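Local coordinates for protein pectinesterase (Aspergillus niger, PDB 5C1E) that hydrolyses methyl esters of the galacturonosyl residues in pectin, releasing methanol, and is probably involved in maceration and soft-rotting of plant tissue, at residues E46-I51 with I76-S81; V94-D99 with V119-N124; A199-N204 with Y231-L236. All blocks are in the same frame, centred on the assembly; numbering follows the deposited sequence. Where two conformers were deposited one is given.

Contact 1 (E46-I51 with I76-S81); sequences EEQLTI and ITHTIS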
loop_
_atom_site.group_PDB
_atom_site.type_symbol
_atom_site.label_atom_id
_atom_site.label_comp_id
_atom_site.label_asym_id
_atom_site.label_seq_id
_atom_site.Cartn_x
_atom_site.Cartn_y
_atom_site.Cartn_z
ATOM N N GLU A 46 -4.832 -16.184 -10.902
ATOM C CA GLU A 46 -3.421 -16.356 -11.116
ATOM C C GLU A 46 -3.051 -15.538 -12.351
ATOM O O GLU A 46 -3.024 -16.049 -13.469
ATOM C CB GLU A 46 -3.103 -17.842 -11.304
ATOM C CG GLU A 46 -3.402 -18.662 -10.043
ATOM C CD GLU A 46 -2.891 -20.099 -10.089
ATOM O OE1 GLU A 46 -2.610 -20.635 -11.187
ATOM O OE2 GLU A 46 -2.790 -20.710 -9.008
ATOM N N GLU A 47 -2.812 -14.253 -12.128
ATOM C CA GLU A 47 -2.602 -13.289 -13.202
ATOM C C GLU A 47 -1.563 -12.257 -12.798
ATOM O O GLU A 47 -1.378 -11.990 -11.612
ATOM C CB GLU A 47 -3.923 -12.575 -13.519
ATOM C CG GLU A 47 -5.022 -13.498 -14.012
ATOM C CD GLU A 47 -6.267 -12.748 -14.416
ATOM O OE1 GLU A 47 -6.166 -11.803 -15.230
ATOM O OE2 GLU A 47 -7.343 -13.090 -13.907
ATOM N N GLN A 48 -0.870 -11.701 -13.795
ATOM C CA GLN A 48 0.014 -10.551 -13.615
ATOM C C GLN A 48 -0.538 -9.420 -14.483
ATOM O O GLN A 48 -0.695 -9.581 -15.693
ATOM C CB GLN A 48 1.447 -10.899 -14.013
ATOM C CG GLN A 48 2.441 -9.822 -13.638
ATOM C CD GLN A 48 3.878 -10.205 -13.912
ATOM O OE1 GLN A 48 4.171 -11.044 -14.772
ATOM N NE2 GLN A 48 4.793 -9.591 -13.172
ATOM N N LEU A 49 -0.870 -8.292 -13.867
ATOM C CA LEU A 49 -1.665 -7.263 -14.538
ATOM C C LEU A 49 -0.964 -5.916 -14.595
ATOM O O LEU A 49 -0.266 -5.526 -13.660
ATOM C CB LEU A 49 -2.989 -7.089 -13.795
ATOM C CG LEU A 49 -3.817 -8.358 -13.648
ATOM C CD1 LEU A 49 -5.001 -8.096 -12.739
ATOM C CD2 LEU A 49 -4.258 -8.846 -15.020
ATOM N N THR A 50 -1.145 -5.207 -15.703
ATOM C CA THR A 50 -0.755 -3.801 -15.788
ATOM C C THR A 50 -2.023 -3.008 -16.013
ATOM O O THR A 50 -2.767 -3.296 -16.963
ATOM C CB THR A 50 0.260 -3.546 -16.915
ATOM O OG1 THR A 50 1.454 -4.286 -16.628
ATOM C CG2 THR A 50 0.599 -2.057 -17.018
ATOM N N ILE A 51 -2.284 -2.047 -15.137
ATOM C CA ILE A 51 -3.486 -1.206 -15.229
ATOM C C ILE A 51 -3.090 0.132 -15.858
ATOM O O ILE A 51 -2.514 0.999 -15.183
ATOM C CB ILE A 51 -4.122 -0.904 -13.863
ATOM C CG1 ILE A 51 -4.270 -2.156 -12.986
ATOM C CG2 ILE A 51 -5.482 -0.224 -14.036
ATOM C CD1 ILE A 51 -5.122 -3.258 -13.535
ATOM N N ILE A 76 -5.719 -11.782 -6.216
ATOM C CA ILE A 76 -4.875 -11.763 -7.404
ATOM C C ILE A 76 -3.474 -12.180 -6.983
ATOM O O ILE A 76 -2.856 -11.541 -6.113
ATOM C CB ILE A 76 -4.817 -10.369 -8.060
ATOM C CG1 ILE A 76 -6.234 -9.827 -8.244
ATOM C CG2 ILE A 76 -4.081 -10.439 -9.406
ATOM C CD1 ILE A 76 -6.308 -8.447 -8.824
ATOM N N THR A 77 -2.958 -13.239 -7.598
ATOM C CA THR A 77 -1.677 -13.762 -7.187
ATOM C C THR A 77 -0.781 -14.110 -8.368
ATOM O O THR A 77 -1.242 -14.581 -9.397
ATOM C CB THR A 77 -1.829 -15.006 -6.278
ATOM O OG1 THR A 77 -0.544 -15.390 -5.771
ATOM C CG2 THR A 77 -2.454 -16.153 -7.014
ATOM N N HIS A 78 0.513 -13.879 -8.160
ATOM C CA HIS A 78 1.548 -14.252 -9.114
ATOM C C HIS A 78 2.858 -14.316 -8.331
ATOM O O HIS A 78 2.984 -13.707 -7.266
ATOM C CB HIS A 78 1.597 -13.240 -10.265
ATOM C CG HIS A 78 2.594 -13.571 -11.342
ATOM N ND1 HIS A 78 3.779 -12.885 -11.491
ATOM C CD2 HIS A 78 2.556 -14.473 -12.352
ATOM C CE1 HIS A 78 4.447 -13.375 -12.521
ATOM N NE2 HIS A 78 3.724 -14.338 -13.063
ATOM N N THR A 79 3.814 -15.095 -8.815
ATOM C CA THR A 79 5.071 -15.270 -8.104
ATOM C C THR A 79 6.248 -15.070 -9.057
ATOM O O THR A 79 6.398 -15.813 -10.029
ATOM C CB THR A 79 5.159 -16.677 -7.486
ATOM O OG1 THR A 79 4.126 -16.835 -6.503
ATOM C CG2 THR A 79 6.491 -16.894 -6.817
ATOM N N ILE A 80 7.048 -14.047 -8.768
ATOM C CA ILE A 80 8.340 -13.835 -9.384
ATOM C C ILE A 80 9.106 -12.773 -8.604
ATOM O O ILE A 80 8.497 -11.863 -8.043
ATOM C CB ILE A 80 8.210 -13.431 -10.878
ATOM C CG1 ILE A 80 9.562 -13.486 -11.586
ATOM C CG2 ILE A 80 7.559 -12.072 -11.042
ATOM C CD1 ILE A 80 9.438 -13.377 -13.095
ATOM N N SER A 81 10.437 -12.890 -8.587
ATOM C CA SER A 81 11.300 -11.901 -7.919
ATOM C C SER A 81 11.794 -10.848 -8.916
ATOM O O SER A 81 11.737 -11.059 -10.134
ATOM C CB SER A 81 12.479 -12.620 -7.273
ATOM O OG SER A 81 13.329 -13.156 -8.273
#
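The carbonyl oxygen of Thr-77 is met by two neighbouring groups of the segment 46-51. Glu-47 N donates to Thr-77 O across 3.2 Å, a weak bond whose N-H...O angle is only 129°, and Glu-46 CA offers a C-H to the same Thr-77 O from 3.3 Å. Beside this junction the CG of Glu-46 runs alongside the CG2 of Thr-77, both side chains pointing the same way, while Thr-77 OG1 is hydrogen-bonded to Glu-109.

The side-chain contact proper is that of Gln-48 with His-78. Gln-48 CB sits 3.9 Å from the centroid of the His-78 ring and 8° off its normal, a CH-pi contact over the middle of one face. With CG anti to the backbone N and the chain extended beyond it, the amide of Gln-48 lies over the ND1-CE1 side of the same face, its plane tilted 30° to the imidazole. Its OE1 comes to 3.3 Å from His-78 CE1, and its NE2 is held by the carbonyl of Ala-92. The carbonyl oxygen of Glu-47 faces His-78 CB at 3.5 Å, and further in Leu-49 CD1 meets Ile-76 CD1 at 4.1 Å, the two side chains crossing at about a right angle. Helix 22-29 packs against this pair through Ile-22, and the carboxylate of Glu-47 takes the backbone N-H groups of Ile-22 and Gly-23.

The two chains run nearly at right angles here, so they part after a brief meeting where 43-46 and 74-78 are neighbours in one parallel sheet of the beta-helix. With one weak hydrogen bond between the segments, the join relies largely on packing and C-H contacts, whereas stronger polar bonds of Glu-47, Gln-48 and Thr-77 tie it to the surrounding fold.

Contact 2 (V94-D99 with V119-N124); sequences VNVVSD and VALVGN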
loop_
_atom_site.group_PDB
_atom_site.type_symbol
_atom_site.label_atom_id
_atom_site.label_comp_id
_atom_site.label_asym_id
_atom_site.label_seq_id
_atom_site.Cartn_x
_atom_site.Cartn_y
_atom_site.Cartn_z
ATOM N N VAL A 94 0.486 -6.684 -9.645
ATOM C CA VAL A 94 -0.337 -5.613 -10.244
ATOM C C VAL A 94 0.477 -4.317 -10.352
ATOM O O VAL A 94 1.084 -3.863 -9.367
ATOM C CB VAL A 94 -1.609 -5.313 -9.433
ATOM C CG1 VAL A 94 -2.367 -4.154 -10.062
ATOM C CG2 VAL A 94 -2.521 -6.524 -9.358
ATOM N N ASN A 95 0.482 -3.737 -11.553
ATOM C CA ASN A 95 1.239 -2.533 -11.848
ATOM C C ASN A 95 0.260 -1.443 -12.238
ATOM O O ASN A 95 -0.319 -1.499 -13.310
ATOM C CB ASN A 95 2.247 -2.811 -12.986
ATOM C CG ASN A 95 3.088 -1.603 -13.360
ATOM O OD1 ASN A 95 3.038 -0.553 -12.715
ATOM N ND2 ASN A 95 3.899 -1.760 -14.408
ATOM N N VAL A 96 0.053 -0.467 -11.360
ATOM C CA VAL A 96 -0.926 0.587 -11.624
ATOM C C VAL A 96 -0.244 1.832 -12.168
ATOM O O VAL A 96 0.455 2.553 -11.435
ATOM C CB VAL A 96 -1.719 0.956 -10.369
ATOM C CG1 VAL A 96 -2.787 1.979 -10.707
ATOM C CG2 VAL A 96 -2.369 -0.276 -9.760
ATOM N N VAL A 97 -0.465 2.097 -13.445
ATOM C CA VAL A 97 0.051 3.314 -14.081
ATOM C C VAL A 97 -1.080 4.198 -14.628
ATOM O O VAL A 97 -0.875 5.032 -15.520
ATOM C CB VAL A 97 1.092 2.992 -15.164
ATOM C CG1 VAL A 97 2.298 2.331 -14.536
ATOM C CG2 VAL A 97 0.498 2.131 -16.273
ATOM N N SER A 98 -2.266 4.071 -14.045
ATOM C CA SER A 98 -3.433 4.795 -14.532
ATOM C C SER A 98 -3.887 5.803 -13.473
ATOM O O SER A 98 -4.352 5.414 -12.382
ATOM C CB SER A 98 -4.542 3.781 -14.857
ATOM O OG SER A 98 -5.755 4.403 -15.236
ATOM N N ASP A 99 -3.786 7.097 -13.788
ATOM C CA ASP A 99 -4.288 8.122 -12.875
ATOM C C ASP A 99 -5.736 7.860 -12.441
ATOM O O ASP A 99 -6.574 7.429 -13.233
ATOM C CB ASP A 99 -4.220 9.517 -13.496
ATOM C CG ASP A 99 -2.805 10.072 -13.578
ATOM O OD1 ASP A 99 -1.861 9.573 -12.927
ATOM O OD2 ASP A 99 -2.651 11.060 -14.313
ATOM N N VAL A 119 7.535 -7.666 -5.694
ATOM C CA VAL A 119 6.483 -6.685 -5.475
ATOM C C VAL A 119 5.089 -7.286 -5.639
ATOM O O VAL A 119 4.830 -8.027 -6.577
ATOM C CB VAL A 119 6.673 -5.486 -6.415
ATOM C CG1 VAL A 119 5.551 -4.465 -6.297
ATOM C CG2 VAL A 119 8.003 -4.813 -6.101
ATOM N N ALA A 120 4.202 -6.959 -4.697
ATOM C CA ALA A 120 2.790 -7.332 -4.819
ATOM C C ALA A 120 2.068 -6.317 -5.695
ATOM O O ALA A 120 1.529 -6.679 -6.727
ATOM C CB ALA A 120 2.134 -7.442 -3.463
ATOM N N LEU A 121 2.086 -5.048 -5.308
ATOM C CA LEU A 121 1.479 -3.998 -6.119
ATOM C C LEU A 121 2.386 -2.787 -6.212
ATOM O O LEU A 121 3.019 -2.395 -5.220
ATOM C CB LEU A 121 0.092 -3.589 -5.593
ATOM C CG LEU A 121 -0.633 -2.512 -6.420
ATOM C CD1 LEU A 121 -2.126 -2.756 -6.474
ATOM C CD2 LEU A 121 -0.348 -1.112 -5.899
ATOM N N VAL A 122 2.500 -2.233 -7.422
ATOM C CA VAL A 122 3.175 -0.958 -7.583
ATOM C C VAL A 122 2.132 0.090 -7.949
ATOM O O VAL A 122 1.300 -0.104 -8.858
ATOM C CB VAL A 122 4.377 -0.982 -8.573
ATOM C CG1 VAL A 122 4.045 -1.671 -9.868
ATOM C CG2 VAL A 122 4.888 0.432 -8.850
ATOM N N GLY A 123 2.174 1.181 -7.208
ATOM C CA GLY A 123 1.382 2.356 -7.507
ATOM C C GLY A 123 2.256 3.403 -8.142
ATOM O O GLY A 123 3.152 3.935 -7.496
ATOM N N ASN A 124 2.013 3.692 -9.417
ATOM C CA ASN A 124 2.855 4.633 -10.160
ATOM C C ASN A 124 2.004 5.569 -11.011
ATOM O O ASN A 124 2.090 5.579 -12.240
ATOM C CB ASN A 124 3.876 3.856 -10.997
ATOM C CG ASN A 124 4.881 4.751 -11.687
ATOM O OD1 ASN A 124 5.146 5.864 -11.247
ATOM N ND2 ASN A 124 5.432 4.271 -12.789
HETATM O O HOH W 1 5.111 1.273 -12.768
#
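Strands 94-96 and 121-124 run parallel, their axes 4.8 Å apart and inclined by 7°, with Val-94, Asn-95 and Val-96 beside Leu-121, Val-122 and Gly-123. Four backbone bonds join them: Val-94 N to Ala-120 O, Val-122 N to Val-94 O, Val-96 N to Val-122 O at 2.8 Å, and Asn-124 N to Val-96 O.

On the face bearing Val-94, Val-96 and Leu-121, the CD1 methyl of Leu-121 touches both valines. It lies 3.9 Å from Val-94 CG1 and 4.1 Å from Val-96 CG2, crossing each side chain at a slant. The other face carries Asn-95 and Val-122 side by side. Val-122 sets CG1 between its own backbone N and carbonyl carbon (chi1 47°), which brings that methyl to 3.2 Å from Asn-95 OD1, a close approach. The same OD1 accepts a hydrogen bond from a water at 2.8 Å; this water in turn accepts from Asn-124 ND2 at 3.0 Å, bridging the two amides. Val-97 CG1 lies against Asn-124 ND2 at 4.1 Å.

Strand 49-51 pairs with the far edge of 94-96 through backbone bonds of Leu-49 and Ile-51 to Asn-95, and strand 142-146 follows 121-124 in the same parallel sheet. From strand 128-131, Leu-128 and Phe-130 pack on Val-96 and Leu-121, respectively, joining this sheet to another wall of the beta-helix.

Contact 3 (A199-N204 with Y231-L236); sequences AIDNCN and YQNSVL
Asp-201 OD1 receives two side-chain amides from the neighbouring coil. Gln-232 NE2 reaches it at 3.0 Å on the anti side and Asn-233 ND2 at 3.1 Å on the syn side, from opposite faces of the carboxylate plane. The Asn-233 amide stands nearly perpendicular to the carboxylate (89°). This double grip probably steadies the carboxylate and limits its rotation.

Towards the interior, Ile-200 and Tyr-231 point the same way, and Ile-200 CD1 lies over one face of the phenol ring. It is 3.6 Å from the Tyr-231 centroid and 22° off the ring normal, shifted toward CZ.

At the turn, Ser-234 OG accepts from Cys-203 N at 3.0 Å and donates from above the carbonyl plane to Gln-232 O (2.9 Å), which Asn-202 N meets in that plane. With OG anti to its carbonyl carbon, Ser-234 sets the hydroxyl beside its backbone N, between Cys-203 N and Gln-232 O. Gln-232 N to Ile-200 O and Val-235 N to Cys-203 O continue the pairing.

Farther out, Val-281 N holds Gln-232 OE1, Asn-260 fixes Asn-233 OD1, and Leu-219 O accepts the Tyr-231 hydroxyl. Asn-202 and Asn-233, both with positive phi, mark equivalent bends where strands 198-201 and 228-232 give way to 204-207 and 235-236. Such stacked turns characterise the right-handed parallel beta-helix, the pectinesterase fold; the paired asparagines recall the asparagine ladder of pectate lyases.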
loop_
_atom_site.group_PDB
_atom_site.type_symbol
_atom_site.label_atom_id
_atom_site.label_comp_id
_atom_site.label_asym_id
_atom_site.label_seq_id
_atom_site.Cartn_x
_atom_site.Cartn_y
_atom_site.Cartn_z
ATOM N N ALA A 199 2.545 9.449 5.319
ATOM C CA ALA A 199 1.842 9.652 6.581
ATOM C C ALA A 199 1.118 8.365 6.939
ATOM O O ALA A 199 0.265 7.894 6.185
ATOM C CB ALA A 199 0.862 10.810 6.474
ATOM N N ILE A 200 1.457 7.804 8.102
ATOM C CA ILE A 200 0.776 6.613 8.617
ATOM C C ILE A 200 -0.089 7.064 9.791
ATOM O O ILE A 200 0.435 7.437 10.839
ATOM C CB ILE A 200 1.797 5.528 8.987
ATOM C CG1 ILE A 200 2.459 5.052 7.696
ATOM C CG2 ILE A 200 1.122 4.378 9.716
ATOM C CD1 ILE A 200 3.778 4.387 7.892
ATOM N N ASP A 201 -1.402 7.080 9.570
ATOM C CA ASP A 201 -2.346 7.761 10.463
ATOM C C ASP A 201 -3.435 6.841 10.983
ATOM O O ASP A 201 -4.145 6.199 10.210
ATOM C CB ASP A 201 -3.001 8.943 9.743
ATOM C CG ASP A 201 -3.981 9.694 10.627
ATOM O OD1 ASP A 201 -3.547 10.571 11.391
ATOM O OD2 ASP A 201 -5.188 9.427 10.526
ATOM N N ASN A 202 -3.590 6.798 12.303
ATOM C CA ASN A 202 -4.591 5.914 12.922
ATOM C C ASN A 202 -4.478 4.483 12.398
ATOM O O ASN A 202 -5.478 3.819 12.123
ATOM C CB ASN A 202 -6.009 6.487 12.706
ATOM C CG ASN A 202 -6.287 7.715 13.565
ATOM O OD1 ASN A 202 -6.191 8.872 13.113
ATOM N ND2 ASN A 202 -6.645 7.471 14.812
ATOM N N CYS A 203 -3.244 4.009 12.237
ATOM C CA CYS A 203 -3.012 2.639 11.818
ATOM C C CYS A 203 -2.650 1.765 13.012
ATOM O O CYS A 203 -2.432 2.248 14.125
ATOM C CB CYS A 203 -1.915 2.578 10.751
ATOM S SG CYS A 203 -2.358 3.408 9.198
ATOM N N ASN A 204 -2.611 0.472 12.754
ATOM C CA ASN A 204 -2.229 -0.514 13.732
ATOM C C ASN A 204 -1.045 -1.307 13.202
ATOM O O ASN A 204 -1.152 -1.996 12.180
ATOM C CB ASN A 204 -3.387 -1.454 13.999
ATOM C CG ASN A 204 -3.090 -2.410 15.122
ATOM O OD1 ASN A 204 -2.551 -2.011 16.166
ATOM N ND2 ASN A 204 -3.432 -3.674 14.929
ATOM N N TYR A 231 4.618 8.659 11.591
ATOM C CA TYR A 231 3.631 7.767 12.179
ATOM C C TYR A 231 2.902 8.572 13.250
ATOM O O TYR A 231 3.528 9.064 14.194
ATOM C CB TYR A 231 4.284 6.553 12.840
ATOM C CG TYR A 231 4.819 5.465 11.913
ATOM C CD1 TYR A 231 6.011 5.647 11.216
ATOM C CD2 TYR A 231 4.205 4.224 11.829
ATOM C CE1 TYR A 231 6.531 4.644 10.399
ATOM C CE2 TYR A 231 4.716 3.211 11.020
ATOM C CZ TYR A 231 5.874 3.429 10.294
ATOM O OH TYR A 231 6.414 2.430 9.492
ATOM N N GLN A 232 1.596 8.735 13.079
ATOM C CA GLN A 232 0.807 9.592 13.961
ATOM C C GLN A 232 -0.505 8.933 14.371
ATOM O O GLN A 232 -1.131 8.199 13.583
ATOM C CB GLN A 232 0.532 10.946 13.283
ATOM C CG GLN A 232 -0.109 10.851 11.921
ATOM C CD GLN A 232 -0.282 12.207 11.247
ATOM O OE1 GLN A 232 0.567 13.073 11.360
ATOM N NE2 GLN A 232 -1.350 12.363 10.501
ATOM N N ASN A 233 -0.935 9.205 15.602
ATOM C CA ASN A 233 -2.217 8.705 16.084
ATOM C C ASN A 233 -2.388 7.192 15.899
ATOM O O ASN A 233 -3.508 6.718 15.684
ATOM C CB ASN A 233 -3.364 9.431 15.373
ATOM C CG ASN A 233 -3.270 10.936 15.482
ATOM O OD1 ASN A 233 -3.076 11.472 16.565
ATOM N ND2 ASN A 233 -3.436 11.632 14.352
ATOM N N SER A 234 -1.284 6.445 15.984
ATOM C CA SER A 234 -1.279 5.034 15.656
ATOM C C SER A 234 -0.881 4.163 16.826
ATOM O O SER A 234 -0.275 4.635 17.802
ATOM C CB SER A 234 -0.309 4.756 14.500
ATOM O OG SER A 234 -0.740 5.365 13.313
ATOM N N VAL A 235 -1.235 2.887 16.718
ATOM C CA VAL A 235 -0.853 1.873 17.682
ATOM C C VAL A 235 0.364 1.097 17.185
ATOM O O VAL A 235 0.335 0.499 16.103
ATOM C CB VAL A 235 -2.003 0.898 17.987
ATOM C CG1 VAL A 235 -1.600 -0.043 19.120
ATOM C CG2 VAL A 235 -3.257 1.664 18.389
ATOM N N LEU A 236 1.420 1.111 17.987
ATOM C CA LEU A 236 2.675 0.431 17.670
ATOM C C LEU A 236 2.900 -0.672 18.686
ATOM O O LEU A 236 3.046 -0.387 19.892
ATOM C CB LEU A 236 3.829 1.412 17.737
ATOM C CG LEU A 236 3.752 2.641 16.819
ATOM C CD1 LEU A 236 4.958 3.505 17.130
ATOM C CD2 LEU A 236 3.721 2.232 15.357
#

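Overall arrangement
Contacts 1 and 2 are neighbours: their centres are about 11 Å apart, and strand 49-51 of the first pairs directly with 94-96 of the second. Contact 3 lies on the opposite side of the chain's centre, about 29 Å from contact 1 and about 24 Å from contact 2, centre to centre. It nevertheless shares a sheet with contact 1, through strands 74-78 and 235-236. Contact 2 is the buried member, with regular ladder bonding and aliphatic packing; contacts 1 and 3 are partly buried. Chemistry follows place: contact 1, whose chains diverge, has a single weak hydrogen bond between its segments, whereas the bends in contact 3 bring amides, a carboxylate and a hydroxyl into its coil-to-coil pairing.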